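Local coordinates for protein fervidolysin (Fervidobacterium pennivorans, PDB 1R6V) that is a keratin-degrading, subtilisin-like serine protease that lets its bacterium grow on native feathers, at residues E93-R98 and V244-V249; K4-L9 and R582-R587; G446-Q451 and F490-S495. The protein carries 1 engineered substitution. One frame throughout, in Å; residues are numbered along the deposited sequence.

Contact 1: E93-R98 and V244-V249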
loop_
_atom_site.group_PDB
_atom_site.type_symbol
_atom_site.label_atom_id
_atom_site.label_comp_id
_atom_site.label_asym_id
_atom_site.label_seq_id
_atom_site.Cartn_x
_atom_site.Cartn_y
_atom_site.Cartn_z
ATOM N N GLU A 93 -9.714 4.168 6.999
ATOM C CA GLU A 93 -8.550 3.453 7.528
ATOM C C GLU A 93 -7.667 4.396 8.339
ATOM O O GLU A 93 -7.806 5.605 8.243
ATOM C CB GLU A 93 -7.735 2.906 6.347
ATOM C CG GLU A 93 -7.160 4.014 5.472
ATOM C CD GLU A 93 -6.439 3.500 4.231
ATOM O OE1 GLU A 93 -5.958 4.344 3.455
ATOM O OE2 GLU A 93 -6.356 2.266 4.034
ATOM N N PRO A 94 -6.751 3.854 9.157
ATOM C CA PRO A 94 -5.879 4.752 9.919
ATOM C C PRO A 94 -4.661 5.074 9.032
ATOM O O PRO A 94 -4.546 4.560 7.912
ATOM C CB PRO A 94 -5.460 3.891 11.109
ATOM C CG PRO A 94 -5.335 2.539 10.478
ATOM C CD PRO A 94 -6.585 2.453 9.600
ATOM N N SER A 95 -3.779 5.941 9.515
ATOM C CA SER A 95 -2.532 6.211 8.813
ATOM C C SER A 95 -1.644 5.189 9.509
ATOM O O SER A 95 -1.606 5.131 10.749
ATOM C CB SER A 95 -2.011 7.618 9.103
ATOM O OG SER A 95 -0.663 7.755 8.685
ATOM N N TYR A 96 -0.947 4.366 8.747
ATOM C CA TYR A 96 -0.109 3.348 9.353
ATOM C C TYR A 96 1.304 3.813 9.693
ATOM O O TYR A 96 1.785 4.816 9.175
ATOM C CB TYR A 96 -0.054 2.127 8.445
ATOM C CG TYR A 96 -1.395 1.434 8.330
ATOM C CD1 TYR A 96 -2.260 1.722 7.275
ATOM C CD2 TYR A 96 -1.808 0.507 9.288
ATOM C CE1 TYR A 96 -3.508 1.098 7.172
ATOM C CE2 TYR A 96 -3.063 -0.128 9.190
ATOM C CZ TYR A 96 -3.899 0.180 8.128
ATOM O OH TYR A 96 -5.134 -0.413 8.009
ATOM N N LYS A 97 1.963 3.072 10.580
ATOM C CA LYS A 97 3.322 3.409 10.970
ATOM C C LYS A 97 4.283 3.102 9.821
ATOM O O LYS A 97 4.161 2.063 9.164
ATOM C CB LYS A 97 3.741 2.590 12.201
ATOM C CG LYS A 97 2.928 2.855 13.462
ATOM C CD LYS A 97 3.198 4.237 14.043
ATOM C CE LYS A 97 2.457 4.441 15.350
ATOM N NZ LYS A 97 2.766 3.360 16.324
ATOM N N ARG A 98 5.219 4.012 9.565
ATOM C CA ARG A 98 6.238 3.794 8.518
ATOM C C ARG A 98 7.578 4.242 9.061
ATOM O O ARG A 98 7.647 5.109 9.924
ATOM C CB ARG A 98 5.977 4.632 7.264
ATOM C CG ARG A 98 4.585 4.552 6.709
ATOM C CD ARG A 98 4.270 3.255 5.990
ATOM N NE ARG A 98 2.875 3.271 5.579
ATOM C CZ ARG A 98 2.182 2.205 5.199
ATOM N NH1 ARG A 98 2.760 1.005 5.153
ATOM N NH2 ARG A 98 0.883 2.329 4.917
ATOM N N VAL A 244 5.348 11.894 8.495
ATOM C CA VAL A 244 4.224 12.821 8.413
ATOM C C VAL A 244 2.851 12.170 8.312
ATOM O O VAL A 244 1.842 12.856 8.442
ATOM C CB VAL A 244 4.403 13.825 7.235
ATOM C CG1 VAL A 244 5.687 14.612 7.431
ATOM C CG2 VAL A 244 4.434 13.088 5.892
ATOM N N GLY A 245 2.809 10.860 8.092
ATOM C CA GLY A 245 1.526 10.180 7.984
ATOM C C GLY A 245 1.198 9.800 6.546
ATOM O O GLY A 245 1.613 10.487 5.606
ATOM N N ASP A 246 0.444 8.721 6.373
ATOM C CA ASP A 246 0.088 8.260 5.031
ATOM C C ASP A 246 -0.710 9.316 4.265
ATOM O O ASP A 246 -0.595 9.429 3.032
ATOM C CB ASP A 246 -0.719 6.966 5.102
ATOM C CG ASP A 246 0.109 5.762 5.538
ATOM O OD1 ASP A 246 1.353 5.806 5.473
ATOM O OD2 ASP A 246 -0.510 4.752 5.932
ATOM N N ASP A 247 -1.521 10.088 4.987
ATOM C CA ASP A 247 -2.297 11.139 4.354
ATOM C C ASP A 247 -1.402 12.266 3.832
ATOM O O ASP A 247 -1.585 12.710 2.701
ATOM C CB ASP A 247 -3.390 11.680 5.318
ATOM C CG ASP A 247 -2.850 12.070 6.692
ATOM O OD1 ASP A 247 -1.749 11.621 7.075
ATOM O OD2 ASP A 247 -3.552 12.827 7.405
ATOM N N TYR A 248 -0.423 12.719 4.614
ATOM C CA TYR A 248 0.428 13.791 4.120
ATOM C C TYR A 248 1.399 13.302 3.037
ATOM O O TYR A 248 1.764 14.069 2.149
ATOM C CB TYR A 248 1.163 14.493 5.271
ATOM C CG TYR A 248 0.224 15.337 6.123
ATOM C CD1 TYR A 248 -0.285 14.857 7.327
ATOM C CD2 TYR A 248 -0.192 16.592 5.691
ATOM C CE1 TYR A 248 -1.196 15.617 8.083
ATOM C CE2 TYR A 248 -1.101 17.358 6.437
ATOM C CZ TYR A 248 -1.594 16.865 7.624
ATOM O OH TYR A 248 -2.488 17.613 8.353
ATOM N N VAL A 249 1.803 12.037 3.097
ATOM C CA VAL A 249 2.666 11.494 2.045
ATOM C C VAL A 249 1.854 11.493 0.732
ATOM O O VAL A 249 2.360 11.891 -0.320
ATOM C CB VAL A 249 3.136 10.056 2.361
ATOM C CG1 VAL A 249 3.827 9.453 1.121
ATOM C CG2 VAL A 249 4.134 10.088 3.541
HETATM O O HOH W 1 -3.161 4.580 5.361
#

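Contact 2: K4-L9 and R582-R587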
loop_
_atom_site.group_PDB
_atom_site.type_symbol
_atom_site.label_atom_id
_atom_site.label_comp_id
_atom_site.label_asym_id
_atom_site.label_seq_id
_atom_site.Cartn_x
_atom_site.Cartn_y
_atom_site.Cartn_z
ATOM N N LYS A 4 -37.579 -0.351 15.362
ATOM C CA LYS A 4 -37.963 -0.742 16.715
ATOM C C LYS A 4 -38.781 -2.032 16.702
ATOM O O LYS A 4 -38.710 -2.826 17.639
ATOM C CB LYS A 4 -38.772 0.378 17.389
ATOM C CG LYS A 4 -37.967 1.641 17.696
ATOM C CD LYS A 4 -38.822 2.710 18.371
ATOM C CE LYS A 4 -38.003 3.956 18.696
ATOM N NZ LYS A 4 -38.809 4.993 19.424
ATOM N N ASP A 5 -39.548 -2.236 15.636
ATOM C CA ASP A 5 -40.379 -3.427 15.497
ATOM C C ASP A 5 -39.972 -4.194 14.241
ATOM O O ASP A 5 -39.735 -3.596 13.193
ATOM C CB ASP A 5 -41.853 -3.028 15.409
ATOM C CG ASP A 5 -42.781 -4.225 15.416
ATOM O OD1 ASP A 5 -42.669 -5.059 16.338
ATOM O OD2 ASP A 5 -43.626 -4.333 14.503
ATOM N N LEU A 6 -39.900 -5.517 14.345
ATOM C CA LEU A 6 -39.497 -6.349 13.217
ATOM C C LEU A 6 -40.638 -6.598 12.226
ATOM O O LEU A 6 -40.419 -6.650 11.015
ATOM C CB LEU A 6 -38.947 -7.682 13.746
ATOM C CG LEU A 6 -37.995 -8.505 12.878
ATOM C CD1 LEU A 6 -37.445 -9.675 13.693
ATOM C CD2 LEU A 6 -38.717 -9.009 11.651
ATOM N N ALA A 7 -41.854 -6.742 12.746
ATOM C CA ALA A 7 -43.027 -6.993 11.910
ATOM C C ALA A 7 -43.417 -5.783 11.067
ATOM O O ALA A 7 -44.034 -5.925 10.011
ATOM C CB ALA A 7 -44.203 -7.416 12.788
ATOM N N SER A 8 -43.045 -4.595 11.528
ATOM C CA SER A 8 -43.387 -3.367 10.821
ATOM C C SER A 8 -42.369 -2.959 9.758
ATOM O O SER A 8 -42.620 -2.045 8.971
ATOM C CB SER A 8 -43.561 -2.227 11.822
ATOM O OG SER A 8 -42.356 -2.004 12.534
ATOM N N LEU A 9 -41.225 -3.632 9.732
ATOM C CA LEU A 9 -40.190 -3.320 8.756
ATOM C C LEU A 9 -40.616 -3.673 7.338
ATOM O O LEU A 9 -41.229 -4.711 7.101
ATOM C CB LEU A 9 -38.895 -4.066 9.083
ATOM C CG LEU A 9 -38.120 -3.604 10.316
ATOM C CD1 LEU A 9 -36.892 -4.486 10.476
ATOM C CD2 LEU A 9 -37.716 -2.144 10.184
ATOM N N ARG A 582 -32.871 -1.996 8.614
ATOM C CA ARG A 582 -33.424 -1.028 7.667
ATOM C C ARG A 582 -34.671 -1.620 7.005
ATOM O O ARG A 582 -35.546 -0.896 6.517
ATOM C CB ARG A 582 -32.380 -0.674 6.594
ATOM C CG ARG A 582 -31.195 0.159 7.104
ATOM C CD ARG A 582 -30.108 0.312 6.047
ATOM N NE ARG A 582 -29.413 -0.946 5.789
ATOM C CZ ARG A 582 -28.362 -1.078 4.987
ATOM N NH1 ARG A 582 -27.871 -0.021 4.348
ATOM N NH2 ARG A 582 -27.786 -2.267 4.840
ATOM N N GLY A 583 -34.754 -2.944 7.003
ATOM C CA GLY A 583 -35.889 -3.619 6.404
ATOM C C GLY A 583 -35.668 -5.112 6.475
ATOM O O GLY A 583 -34.696 -5.559 7.087
ATOM N N VAL A 584 -36.558 -5.881 5.858
ATOM C CA VAL A 584 -36.443 -7.336 5.858
ATOM C C VAL A 584 -36.367 -7.873 4.438
ATOM O O VAL A 584 -36.846 -7.238 3.496
ATOM C CB VAL A 584 -37.650 -7.996 6.579
ATOM C CG1 VAL A 584 -37.726 -7.508 8.023
ATOM C CG2 VAL A 584 -38.944 -7.676 5.842
ATOM N N TYR A 585 -35.747 -9.039 4.285
ATOM C CA TYR A 585 -35.613 -9.670 2.978
ATOM C C TYR A 585 -36.666 -10.761 2.778
ATOM O O TYR A 585 -36.771 -11.349 1.700
ATOM C CB TYR A 585 -34.212 -10.267 2.814
ATOM C CG TYR A 585 -33.116 -9.228 2.767
ATOM C CD1 TYR A 585 -32.239 -9.057 3.840
ATOM C CD2 TYR A 585 -32.965 -8.401 1.651
ATOM C CE1 TYR A 585 -31.236 -8.086 3.805
ATOM C CE2 TYR A 585 -31.967 -7.425 1.604
ATOM C CZ TYR A 585 -31.107 -7.274 2.680
ATOM O OH TYR A 585 -30.112 -6.322 2.631
ATOM N N GLY A 586 -37.434 -11.038 3.826
ATOM C CA GLY A 586 -38.465 -12.054 3.719
ATOM C C GLY A 586 -38.887 -12.646 5.048
ATOM O O GLY A 586 -38.098 -12.709 5.992
ATOM N N ARG A 587 -40.145 -13.071 5.120
ATOM C CA ARG A 587 -40.696 -13.678 6.323
ATOM C C ARG A 587 -41.371 -14.989 5.937
ATOM O O ARG A 587 -41.978 -15.082 4.871
ATOM C CB ARG A 587 -41.724 -12.754 6.978
ATOM C CG ARG A 587 -41.196 -11.394 7.391
ATOM C CD ARG A 587 -42.185 -10.714 8.335
ATOM N NE ARG A 587 -41.748 -9.387 8.756
ATOM C CZ ARG A 587 -41.788 -8.304 7.985
ATOM N NH1 ARG A 587 -42.247 -8.390 6.741
ATOM N NH2 ARG A 587 -41.377 -7.135 8.465
#

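Contact 3: G446-Q451 and F490-S495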
loop_
_atom_site.group_PDB
_atom_site.type_symbol
_atom_site.label_atom_id
_atom_site.label_comp_id
_atom_site.label_asym_id
_atom_site.label_seq_id
_atom_site.Cartn_x
_atom_site.Cartn_y
_atom_site.Cartn_z
ATOM N N GLY A 446 4.853 -5.992 -20.815
ATOM C CA GLY A 446 4.073 -5.451 -19.706
ATOM C C GLY A 446 2.729 -4.929 -20.164
ATOM O O GLY A 446 2.446 -4.894 -21.367
ATOM N N VAL A 447 1.873 -4.558 -19.214
ATOM C CA VAL A 447 0.563 -3.997 -19.539
ATOM C C VAL A 447 0.355 -2.760 -18.669
ATOM O O VAL A 447 0.815 -2.699 -17.524
ATOM C CB VAL A 447 -0.602 -4.992 -19.282
ATOM C CG1 VAL A 447 -0.516 -6.170 -20.248
ATOM C CG2 VAL A 447 -0.568 -5.474 -17.845
ATOM N N GLU A 448 -0.327 -1.764 -19.223
ATOM C CA GLU A 448 -0.593 -0.548 -18.472
ATOM C C GLU A 448 -1.408 -0.863 -17.231
ATOM O O GLU A 448 -1.192 -0.273 -16.172
ATOM C CB GLU A 448 -1.333 0.461 -19.353
ATOM C CG GLU A 448 -0.405 1.115 -20.352
ATOM C CD GLU A 448 -1.129 1.978 -21.354
ATOM O OE1 GLU A 448 -1.985 2.786 -20.935
ATOM O OE2 GLU A 448 -0.827 1.853 -22.561
ATOM N N GLU A 449 -2.336 -1.803 -17.368
ATOM C CA GLU A 449 -3.171 -2.193 -16.248
ATOM C C GLU A 449 -3.866 -3.531 -16.426
ATOM O O GLU A 449 -4.397 -3.841 -17.494
ATOM C CB GLU A 449 -4.239 -1.129 -15.960
ATOM C CG GLU A 449 -5.123 -1.496 -14.765
ATOM C CD GLU A 449 -5.632 -0.282 -14.012
ATOM O OE1 GLU A 449 -4.844 0.334 -13.259
ATOM O OE2 GLU A 449 -6.814 0.063 -14.187
ATOM N N PHE A 450 -3.833 -4.326 -15.363
ATOM C CA PHE A 450 -4.520 -5.612 -15.324
ATOM C C PHE A 450 -5.424 -5.505 -14.097
ATOM O O PHE A 450 -4.995 -4.996 -13.066
ATOM C CB PHE A 450 -3.532 -6.768 -15.120
ATOM C CG PHE A 450 -4.199 -8.094 -14.930
ATOM C CD1 PHE A 450 -4.950 -8.662 -15.960
ATOM C CD2 PHE A 450 -4.117 -8.757 -13.702
ATOM C CE1 PHE A 450 -5.617 -9.873 -15.770
ATOM C CE2 PHE A 450 -4.774 -9.965 -13.493
ATOM C CZ PHE A 450 -5.529 -10.530 -14.526
ATOM N N GLN A 451 -6.668 -5.953 -14.205
ATOM C CA GLN A 451 -7.556 -5.892 -13.038
ATOM C C GLN A 451 -8.199 -7.230 -12.766
ATOM O O GLN A 451 -8.444 -8.009 -13.688
ATOM C CB GLN A 451 -8.675 -4.873 -13.248
ATOM C CG GLN A 451 -8.226 -3.427 -13.352
ATOM C CD GLN A 451 -9.399 -2.461 -13.391
ATOM O OE1 GLN A 451 -10.491 -2.814 -13.839
ATOM N NE2 GLN A 451 -9.175 -1.233 -12.930
ATOM N N PHE A 490 -3.776 -3.804 -10.894
ATOM C CA PHE A 490 -2.348 -4.077 -11.020
ATOM C C PHE A 490 -1.767 -3.232 -12.152
ATOM O O PHE A 490 -1.732 -3.676 -13.290
ATOM C CB PHE A 490 -2.132 -5.564 -11.336
ATOM C CG PHE A 490 -2.575 -6.478 -10.225
ATOM C CD1 PHE A 490 -3.906 -6.860 -10.101
ATOM C CD2 PHE A 490 -1.656 -6.930 -9.289
ATOM C CE1 PHE A 490 -4.321 -7.683 -9.051
ATOM C CE2 PHE A 490 -2.055 -7.752 -8.235
ATOM C CZ PHE A 490 -3.390 -8.127 -8.118
ATOM N N PRO A 491 -1.269 -2.027 -11.845
ATOM C CA PRO A 491 -0.711 -1.190 -12.907
ATOM C C PRO A 491 0.715 -1.498 -13.303
ATOM O O PRO A 491 1.554 -1.840 -12.466
ATOM C CB PRO A 491 -0.841 0.225 -12.349
ATOM C CG PRO A 491 -0.713 0.025 -10.867
ATOM C CD PRO A 491 -1.388 -1.293 -10.570
ATOM N N HIS A 492 0.963 -1.388 -14.601
ATOM C CA HIS A 492 2.299 -1.557 -15.138
ATOM C C HIS A 492 3.044 -2.801 -14.702
ATOM O O HIS A 492 4.234 -2.747 -14.454
ATOM C CB HIS A 492 3.087 -0.292 -14.801
ATOM C CG HIS A 492 2.486 0.928 -15.417
ATOM N ND1 HIS A 492 2.698 1.263 -16.737
ATOM C CD2 HIS A 492 1.563 1.802 -14.950
ATOM C CE1 HIS A 492 1.922 2.283 -17.060
ATOM N NE2 HIS A 492 1.223 2.626 -15.994
ATOM N N ILE A 493 2.333 -3.922 -14.653
ATOM C CA ILE A 493 2.937 -5.189 -14.294
ATOM C C ILE A 493 3.339 -5.936 -15.577
ATOM O O ILE A 493 2.971 -5.545 -16.688
ATOM C CB ILE A 493 1.968 -6.108 -13.483
ATOM C CG1 ILE A 493 0.733 -6.474 -14.314
ATOM C CG2 ILE A 493 1.547 -5.403 -12.181
ATOM C CD1 ILE A 493 -0.047 -7.678 -13.730
ATOM N N ASP A 494 4.107 -7.004 -15.404
ATOM C CA ASP A 494 4.544 -7.828 -16.535
ATOM C C ASP A 494 3.382 -8.529 -17.242
ATOM O O ASP A 494 2.400 -8.950 -16.610
ATOM C CB ASP A 494 5.462 -8.978 -16.080
ATOM C CG ASP A 494 6.837 -8.534 -15.672
ATOM O OD1 ASP A 494 7.204 -7.362 -15.915
ATOM O OD2 ASP A 494 7.574 -9.392 -15.113
ATOM N N SER A 495 3.516 -8.692 -18.552
ATOM C CA SER A 495 2.526 -9.475 -19.277
ATOM C C SER A 495 3.096 -10.901 -19.109
ATOM O O SER A 495 4.263 -11.061 -18.754
ATOM C CB SER A 495 2.489 -9.086 -20.749
ATOM O OG SER A 495 3.780 -9.182 -21.327
#

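Contact 1: E93-R98 and V244-V249
Asp246, at the start of helix 246-258, turns its carboxylate into the propeptide chain and is gripped there on both oxygens. Arg98 comes side-on: its NE meets Asp246 OD1 at 3.0 Å, in the guanidinium plane, on the syn lone pair and almost straight at 175°. Arg98 NH2 reaches Asp246 OD2, also at 3.0 Å, from outside the carboxylate plane. From the opposite face of that plane the backbone N of Tyr96 comes to the same OD2, 2.9 Å away, so the oxygen is clasped between two donors. A bend in the Arg98 chain (chi2 -74°) brings the guanidinium back to the acid, with Tyr96 CB lying over one of its faces. The grip extends beyond the two segments, since Tyr243 OH bonds to Asp246 OD1 and Arg98 NH1 to Gly272 O. Beside it, Ser95 OG accepts from Asp246 N at 2.7 Å, taking an amide of the first helical turn; the hydroxyl also presses close to Gly245 CA, at 3.3 Å. With an alanine in place of Asp246, the buried Arg98 would probably lose its carboxylate mate and the Tyr96 amide its acceptor. Toward Pro94 the two segments meet through a water, 2.7 Å from Asp246 OD2 and 2.9 Å from Pro94 O. Lys97, pointing away, is exposed to solvent. This polar seam joins the propeptide, just past strand 89-93, to the start of a catalytic-domain helix that the propeptide covers, consistent with the way the prodomain sheet of subtilisin zymogens packs on two helices, here 246-258 and 275-286.

Contact 2: K4-L9 and R582-R587
A single nitrogen, NH2 of Arg587, holds two carbonyls of a propeptide turn that lies more than 570 residues earlier in the chain. Arg587 stands on strand 584-589 of the second beta-sandwich domain, just past a classic beta bulge in which Tyr585 and Gly586 both face Val576. Its side chain runs extended from CG to NE and then twists (chi4 75°), presenting the guanidinium edge to the turn. NH2 donates to Leu6 O at 2.8 Å, in the carbonyl plane, and to Leu9 O, also at 2.8 Å, slightly tilted from the plane of that carbonyl. Both oxygens lie within a few degrees of the guanidinium plane, and both bonds are nearly straight. Ala7 O sits over a face of the same group, 3.3 Å from NH2, at an angle too poor for bonding.

Val584 CG2 lies over the other guanidinium face and leads into an apolar patch. Leu9 points toward the sandwich and lays its CB near Gly583 CA, while residues following it add backbone bonds to Val584. Leu6 also touches Trp644 and Val575 of the sandwich. One methyl of Val584, CG1, meets both leucines: 4.0 Å from Leu6 CD2 and 3.8 Å from Leu9 CB.

Contact 3: G446-Q451 and F490-S495
Phe450 and Phe490 form an antiparallel hydrogen-bonded pair and bury more surface here than any other two residues. Phe490 N gives to Phe450 O at 2.8 Å, and Phe450 N returns a bond to Phe490 O at 3.0 Å. Having CG anti to the backbone N (chi1 174°) sends the Phe450 ring alongside Phe490. The two side chains point the same way, and the rings come together at Phe450 CD2 and Phe490 CD1, 4.1 Å apart. The Phe450 carbonyl O also meets the edge of the Phe490 ring, in its plane. Phe450 CB rests against Ile493 CD1, at 3.9 Å.

Both aromatic side chains and Ile493 face the interior of an Ig-like beta-sandwich, where Met470 of the other sheet touches all three; Phe490 reaches Val468, Tyr478 and Ala480 as well. Val447, third in buried area, lies alongside Ile493, its CG2 packing on Ile493 CG1. The backbone N of Val447 bonds to Ile493 O at 2.9 Å.

Between these two ends both chains turn a corner, at Glu448 and His492. His492, with left-handed backbone angles, donates its N to Glu448 O and lays its ring over Glu448 CA, a CH-pi contact 4.2 Å from CA to ring centroid and 19° off the normal. The imidazole ND1 accepts from Trp404 N, in the first turn of helix 403-413 of the catalytic domain. Pro491, on the face opposite the phenylalanines, touches Lys278, Asp282 and Met285 of helix 275-286.

Contacts 1 and 3 are buried, whereas contact 2 is partly exposed and lies about 40 Å (centre to centre) from the middle of the chain. Contacts 1 and 2 both hold the propeptide, the first to the catalytic domain and the second to the far beta-sandwich, their centres about 41 Å apart. Contact 3 stays within one sandwich domain, yet its outer face and contact 1 share helix 275-286, which touches Asp246 as well as Pro491. The chemistry follows: a buried arginine-carboxylate pair in contact 1, an arginine bonded to two backbone carbonyls in contact 2, and strand pairing over an aromatic core in contact 3.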